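Local coordinates for surface antigen protein 2 (Candida albicans, PDB 4Y7S) that binds heme as a secreted hemophore and takes part in the use of iron from human hemoglobin during hyphal growth, at residues K11-S14 and A19-I22; Y23-K28 and R78-G83. One frame throughout, in Å; residues are numbered along the deposited sequence.

Interaction 1: K11-S14 and A19-I22; sequences KTAS and ADRI
The backbone N-H of Ser-14 points into the carboxylate of Asp-20, and this hydrogen bond carries the contact. Ser-14 N lies 2.7 Å from Asp-20 OD2 with an angle of 160° at the hydrogen, and OD2 receives it through its syn lone pair. Ala-13 comes up against the same oxygen: its CA is 3.2 Å and its CB 3.3 Å from Asp-20 OD2, so the methyl group covers part of the acceptor. The serine hydroxyl stands farther off, with OG 3.8 Å from OD2. In Asp-20 a chi1 of -78° swings the carboxylate out past the backbone N toward the loop. The second oxygen, OD1, takes the backbone N-H of Ile-15 and, weakly, that of Asn-16, so consecutive amides converge on one carboxylate, which would probably stabilise its negative charge. Tyr-45 OH bonds to Ala-13 N and Thr-12 OG1, holding the preceding residues of the loop, and Asn-16 OD1 accepts from Ala-19 N. Lys-11 NZ forms a weak hydrogen bond to heme O2A. The carboxylate of Asp-20 thus collects successive backbone N-H groups of the loop that leads into helix 19-22 of the CFEM fold.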
ATOM      1  N   LYS A  11      11.503  -8.302  20.646  1.00 28.96           N
ATOM      2  CA  LYS A  11      10.777  -9.170  19.707  1.00 29.32           C
ATOM      3  C   LYS A  11       9.464  -9.715  20.294  1.00 28.61           C
ATOM      4  O   LYS A  11       9.047 -10.837  19.991  1.00 29.82           O
ATOM      5  CB  LYS A  11      11.687 -10.299  19.246  1.00 32.27           C
ATOM      6  CG  LYS A  11      12.801  -9.804  18.343  1.00 33.89           C
ATOM      7  CD  LYS A  11      13.871 -10.852  18.157  1.00 37.03           C
ATOM      8  CE  LYS A  11      14.924 -10.375  17.179  1.00 46.13           C
ATOM      9  NZ  LYS A  11      15.956 -11.420  16.936  1.00 46.50           N
ATOM     10  N   THR A  12       8.850  -8.912  21.160  1.00 29.87           N
ATOM     11  CA  THR A  12       7.539  -9.192  21.733  1.00 27.92           C
ATOM     12  C   THR A  12       6.831  -7.865  21.976  1.00 30.26           C
ATOM     13  O   THR A  12       7.476  -6.809  22.010  1.00 26.77           O
ATOM     14  CB  THR A  12       7.682 -10.025  23.061  1.00 28.13           C
ATOM     15  OG1 THR A  12       6.486 -10.764  23.347  1.00 29.03           O
ATOM     16  CG2 THR A  12       8.036  -9.152  24.230  1.00 27.96           C
ATOM     17  N   ALA A  13       5.516  -7.892  22.143  1.00 28.21           N
ATOM     18  CA  ALA A  13       4.794  -6.655  22.430  1.00 22.99           C
ATOM     19  C   ALA A  13       3.490  -6.890  23.192  1.00 25.92           C
ATOM     20  O   ALA A  13       2.930  -7.970  23.133  1.00 29.51           O
ATOM     21  CB  ALA A  13       4.517  -5.904  21.141  1.00 22.49           C
ATOM     22  N   SER A  14       3.028  -5.873  23.921  1.00 27.71           N
ATOM     23  CA  SER A  14       1.751  -5.942  24.629  1.00 34.90           C
ATOM     24  C   SER A  14       0.586  -5.729  23.668  1.00 27.94           C
ATOM     25  O   SER A  14      -0.382  -6.465  23.686  1.00 31.41           O
ATOM     26  CB  SER A  14       1.704  -4.890  25.737  1.00 34.04           C
ATOM     27  OG  SER A  14       2.816  -5.035  26.601  1.00 52.13           O
ATOM     28  N   ALA A  19       2.408   0.700  18.691  1.00 18.30           N
ATOM     29  CA  ALA A  19       1.643   1.120  19.855  1.00 16.48           C
ATOM     30  C   ALA A  19       2.443   1.128  21.156  1.00 19.31           C
ATOM     31  O   ALA A  19       2.326   2.071  21.935  1.00 19.44           O
ATOM     32  CB  ALA A  19       0.425   0.227  20.015  1.00 23.80           C
ATOM     33  N   ASP A  20       3.239   0.084  21.398  1.00 17.26           N
ATOM     34  CA  ASP A  20       3.943  -0.050  22.657  1.00 19.62           C
ATOM     35  C   ASP A  20       4.876   1.143  22.877  1.00 22.30           C
ATOM     36  O   ASP A  20       5.168   1.506  23.997  1.00 23.27           O
ATOM     37  CB  ASP A  20       4.759  -1.364  22.711  1.00 25.67           C
ATOM     38  CG  ASP A  20       3.892  -2.597  23.013  1.00 25.28           C
ATOM     39  OD1 ASP A  20       2.662  -2.546  22.779  1.00 21.48           O
ATOM     40  OD2 ASP A  20       4.440  -3.619  23.506  1.00 29.82           O
ATOM     41  N   ARG A  21       5.369   1.743  21.804  1.00 18.58           N
ATOM     42  CA  ARG A  21       6.318   2.836  21.957  1.00 19.12           C
ATOM     43  C   ARG A  21       5.680   4.125  22.456  1.00 20.57           C
ATOM     44  O   ARG A  21       6.342   4.927  23.105  1.00 19.44           O
ATOM     45  CB  ARG A  21       7.014   3.125  20.629  1.00 21.42           C
ATOM     46  CG  ARG A  21       7.799   1.968  20.068  1.00 18.82           C
ATOM     47  CD  ARG A  21       8.967   1.502  20.985  1.00 22.01           C
ATOM     48  NE  ARG A  21       9.343   0.216  20.450  1.00 43.71           N
ATOM     49  CZ  ARG A  21       8.983  -0.951  20.955  1.00 36.45           C
ATOM     50  NH1 ARG A  21       8.330  -1.034  22.102  1.00 30.74           N
ATOM     51  NH2 ARG A  21       9.346  -2.048  20.322  1.00 45.45           N
ATOM     52  N   ILE A  22       4.395   4.315  22.176  1.00 19.62           N
ATOM     53  CA  ILE A  22       3.765   5.619  22.403  1.00 23.44           C
ATOM     54  C   ILE A  22       2.436   5.586  23.167  1.00 21.32           C
ATOM     55  O   ILE A  22       1.836   6.642  23.416  1.00 21.04           O
ATOM     56  CB  ILE A  22       3.547   6.329  21.032  1.00 19.77           C
ATOM     57  CG1 ILE A  22       2.611   5.525  20.146  1.00 17.22           C
ATOM     58  CG2 ILE A  22       4.879   6.516  20.301  1.00 21.96           C
ATOM     59  CD1 ILE A  22       2.288   6.210  18.782  1.00 26.67           C
TER

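Interaction 2: Y23-K28 and R78-G83; sequences YDQIPK and RKLAVG
Leu-80 projects from helix 72-87 against Gln-25 and Ile-26, and both its methyl groups take part. The apolar part of the contact is small: Ile-26 CG2 meets Leu-80 CD1 at 3.8 Å, with the two side chains set obliquely to one another. The isoleucine offers this branch because CG1 occupies the position between backbone N and carbonyl carbon (chi1 51°), and the longer arm ends away from the leucine; the side chain also packs on Phe-77, about one turn earlier on the same helix. Within the CFEM helical basket, the contact sets the loop after helix 19-22 against helix 72-87, in a partly buried patch away from the annotated heme site. Backbone atoms supply further van der Waals contacts: Leu-80 CD1 lies 3.6 Å from Gln-25 O and 3.7 Å from Ile-26 CA, its methyl resting against the peptide that joins the two residues. The remaining packing is on the glutamine side chain, its aliphatic CB and its amide end. Leu-80 CD2 is 3.9 Å from Gln-25 CB and 3.8 Å from Gln-25 NE2, while CD1 is 4.0 Å from that same CB. The glutamine, extended beyond CG, runs past the leucine so that both its base and its amide end touch CD2.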
ATOM      1  N   TYR A  23       1.990   4.396  23.554  1.00 18.97           N
ATOM      2  CA  TYR A  23       0.638   4.225  24.057  1.00 25.24           C
ATOM      3  C   TYR A  23       0.383   5.102  25.269  1.00 20.97           C
ATOM      4  O   TYR A  23      -0.693   5.691  25.398  1.00 21.86           O
ATOM      5  CB  TYR A  23       0.357   2.755  24.416  1.00 23.19           C
ATOM      6  CG  TYR A  23      -1.107   2.512  24.724  1.00 20.20           C
ATOM      7  CD1 TYR A  23      -2.039   2.432  23.701  1.00 22.77           C
ATOM      8  CD2 TYR A  23      -1.558   2.382  26.038  1.00 22.18           C
ATOM      9  CE1 TYR A  23      -3.378   2.220  23.967  1.00 24.37           C
ATOM     10  CE2 TYR A  23      -2.897   2.168  26.317  1.00 26.07           C
ATOM     11  CZ  TYR A  23      -3.803   2.087  25.275  1.00 26.23           C
ATOM     12  OH  TYR A  23      -5.138   1.880  25.536  1.00 30.73           O
ATOM     13  N   ASP A  24       1.336   5.188  26.163  1.00 23.49           N
ATOM     14  CA  ASP A  24       1.188   5.972  27.366  1.00 25.70           C
ATOM     15  C   ASP A  24       1.343   7.475  27.175  1.00 25.00           C
ATOM     16  O   ASP A  24       1.025   8.206  28.032  1.00 25.33           O
ATOM     17  CB  ASP A  24       2.165   5.502  28.410  1.00 36.19           C
ATOM     18  CG  ASP A  24       1.848   4.149  28.906  1.00 42.81           C
ATOM     19  OD1 ASP A  24       0.685   3.757  28.914  1.00 44.52           O
ATOM     20  OD2 ASP A  24       2.770   3.473  29.282  1.00 50.53           O
ATOM     21  N   GLN A  25       1.857   7.901  26.048  1.00 22.14           N
ATOM     22  CA  GLN A  25       2.092   9.303  25.813  1.00 23.76           C
ATOM     23  C   GLN A  25       1.098   9.965  24.896  1.00 22.53           C
ATOM     24  O   GLN A  25       0.930  11.128  24.948  1.00 24.14           O
ATOM     25  CB  GLN A  25       3.486   9.534  25.288  1.00 27.24           C
ATOM     26  CG  GLN A  25       4.623   9.074  26.179  1.00 64.81           C
ATOM     27  CD  GLN A  25       5.931   9.032  25.436  1.00 63.21           C
ATOM     28  OE1 GLN A  25       6.308   7.999  24.871  1.00 57.33           O
ATOM     29  NE2 GLN A  25       6.609  10.163  25.384  1.00 89.09           N
ATOM     30  N   ILE A  26       0.445   9.204  24.052  1.00 20.44           N
ATOM     31  CA  ILE A  26      -0.470   9.789  23.071  1.00 19.98           C
ATOM     32  C   ILE A  26      -1.739  10.335  23.731  1.00 21.24           C
ATOM     33  O   ILE A  26      -2.136   9.879  24.807  1.00 21.74           O
ATOM     34  CB  ILE A  26      -0.887   8.763  21.975  1.00 17.92           C
ATOM     35  CG1 ILE A  26      -1.387   7.470  22.608  1.00 20.74           C
ATOM     36  CG2 ILE A  26       0.271   8.492  21.036  1.00 25.63           C
ATOM     37  CD1 ILE A  26      -1.918   6.450  21.585  1.00 20.16           C
ATOM     38  N   PRO A  27      -2.391  11.304  23.077  1.00 23.27           N
ATOM     39  CA  PRO A  27      -3.661  11.757  23.637  1.00 23.41           C
ATOM     40  C   PRO A  27      -4.618  10.590  23.714  1.00 22.19           C
ATOM     41  O   PRO A  27      -4.496   9.621  22.943  1.00 20.32           O
ATOM     42  CB  PRO A  27      -4.117  12.851  22.662  1.00 28.71           C
ATOM     43  CG  PRO A  27      -3.287  12.718  21.474  1.00 29.30           C
ATOM     44  CD  PRO A  27      -2.011  12.065  21.877  1.00 28.39           C
ATOM     45  N   LYS A  28      -5.514  10.635  24.691  1.00 23.32           N
ATOM     46  CA  LYS A  28      -6.413   9.512  24.949  1.00 22.58           C
ATOM     47  C   LYS A  28      -7.276   9.191  23.741  1.00 21.85           C
ATOM     48  O   LYS A  28      -7.674   8.039  23.552  1.00 20.89           O
ATOM     49  CB  LYS A  28      -7.301   9.786  26.175  1.00 30.39           C
ATOM     50  CG  LYS A  28      -6.515  10.059  27.460  1.00 47.38           C
ATOM     51  CD  LYS A  28      -5.423   9.002  27.707  1.00 44.67           C
ATOM     52  CE  LYS A  28      -4.566   9.326  28.931  1.00 50.17           C
ATOM     53  NZ  LYS A  28      -3.236   8.623  28.887  1.00 45.45           N
ATOM     54  N   ARG A  78       0.920  12.950  15.977  1.00 17.42           N
ATOM     55  CA  ARG A  78       1.811  12.803  14.840  1.00 16.77           C
ATOM     56  C   ARG A  78       3.284  12.960  15.258  1.00 26.47           C
ATOM     57  O   ARG A  78       4.147  12.256  14.740  1.00 20.42           O
ATOM     58  CB  ARG A  78       1.506  13.811  13.734  1.00 18.31           C
ATOM     59  CG  ARG A  78       0.200  13.589  13.024  1.00 30.73           C
ATOM     60  CD  ARG A  78       0.060  14.514  11.793  1.00 31.84           C
ATOM     61  NE  ARG A  78       0.698  13.979  10.580  1.00 41.40           N
ATOM     62  CZ  ARG A  78       0.522  14.481   9.354  1.00 36.82           C
ATOM     63  NH1 ARG A  78      -0.255  15.539   9.169  1.00 35.66           N
ATOM     64  NH2 ARG A  78       1.137  13.936   8.315  1.00 28.20           N
ATOM     65  N   LYS A  79       3.564  13.877  16.186  1.00 17.03           N
ATOM     66  CA  LYS A  79       4.918  14.058  16.690  1.00 14.17           C
ATOM     67  C   LYS A  79       5.420  12.795  17.357  1.00 13.76           C
ATOM     68  O   LYS A  79       6.567  12.422  17.182  1.00 18.60           O
ATOM     69  CB  LYS A  79       4.972  15.207  17.684  1.00 15.79           C
ATOM     70  CG  LYS A  79       4.898  16.550  17.007  1.00 23.66           C
ATOM     71  CD  LYS A  79       5.101  17.732  17.985  1.00 27.42           C
ATOM     72  CE  LYS A  79       5.061  19.059  17.220  1.00 30.59           C
ATOM     73  NZ  LYS A  79       4.901  20.220  18.123  1.00 31.57           N
ATOM     74  N   LEU A  80       4.566  12.141  18.126  1.00 18.03           N
ATOM     75  CA  LEU A  80       4.965  10.899  18.782  1.00 22.35           C
ATOM     76  C   LEU A  80       5.159   9.750  17.789  1.00 21.07           C
ATOM     77  O   LEU A  80       6.112   8.965  17.919  1.00 16.96           O
ATOM     78  CB  LEU A  80       3.943  10.503  19.835  1.00 20.21           C
ATOM     79  CG  LEU A  80       4.031  11.339  21.097  1.00 20.74           C
ATOM     80  CD1 LEU A  80       2.728  11.261  21.816  1.00 18.43           C
ATOM     81  CD2 LEU A  80       5.176  10.871  21.984  1.00 25.86           C
ATOM     82  N   ALA A  81       4.263   9.640  16.805  1.00 17.35           N
ATOM     83  CA  ALA A  81       4.394   8.614  15.781  1.00 14.51           C
ATOM     84  C   ALA A  81       5.700   8.780  15.014  1.00 17.06           C
ATOM     85  O   ALA A  81       6.470   7.824  14.818  1.00 15.12           O
ATOM     86  CB  ALA A  81       3.210   8.657  14.824  1.00 17.03           C
ATOM     87  N   VAL A  82       5.958  10.007  14.600  1.00 14.08           N
ATOM     88  CA  VAL A  82       7.180  10.325  13.872  1.00 18.68           C
ATOM     89  C   VAL A  82       8.407   9.999  14.735  1.00 20.31           C
ATOM     90  O   VAL A  82       9.373   9.401  14.260  1.00 20.76           O
ATOM     91  CB  VAL A  82       7.207  11.797  13.466  1.00 18.99           C
ATOM     92  CG1 VAL A  82       8.619  12.234  13.053  1.00 20.34           C
ATOM     93  CG2 VAL A  82       6.217  12.033  12.328  1.00 16.92           C
ATOM     94  N   GLY A  83       8.356  10.384  16.002  1.00 19.10           N
ATOM     95  CA  GLY A  83       9.478  10.149  16.892  1.00 23.25           C
ATOM     96  C   GLY A  83       9.799   8.673  17.075  1.00 17.51           C
ATOM     97  O   GLY A  83      10.955   8.259  17.006  1.00 19.83           O
TER

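How the interactions relate
From the N terminus, the chain runs through heme-pocket residues that include Lys-11; interaction 1 then closes a short loop of four residues between 11-14 and 19-22. Segment 23-28 follows directly on helix 19-22, and interaction 2 closes a far longer loop, of 49 residues, by joining it to 78-83. The two closures stand in series, neither nested nor crossed. Their centres are 13 Å apart, yet they meet where Ile-22 of helix 19-22 packs on Leu-80, its CG2 3.6 Å from Leu-80 O. Interaction 1 ties the N-terminal loop to helix 19-22, interaction 2 ties the next loop to helix 72-87, and Ile-22, also touching Phe-77 and Ala-84, links helix 19-22 to helix 72-87 as well.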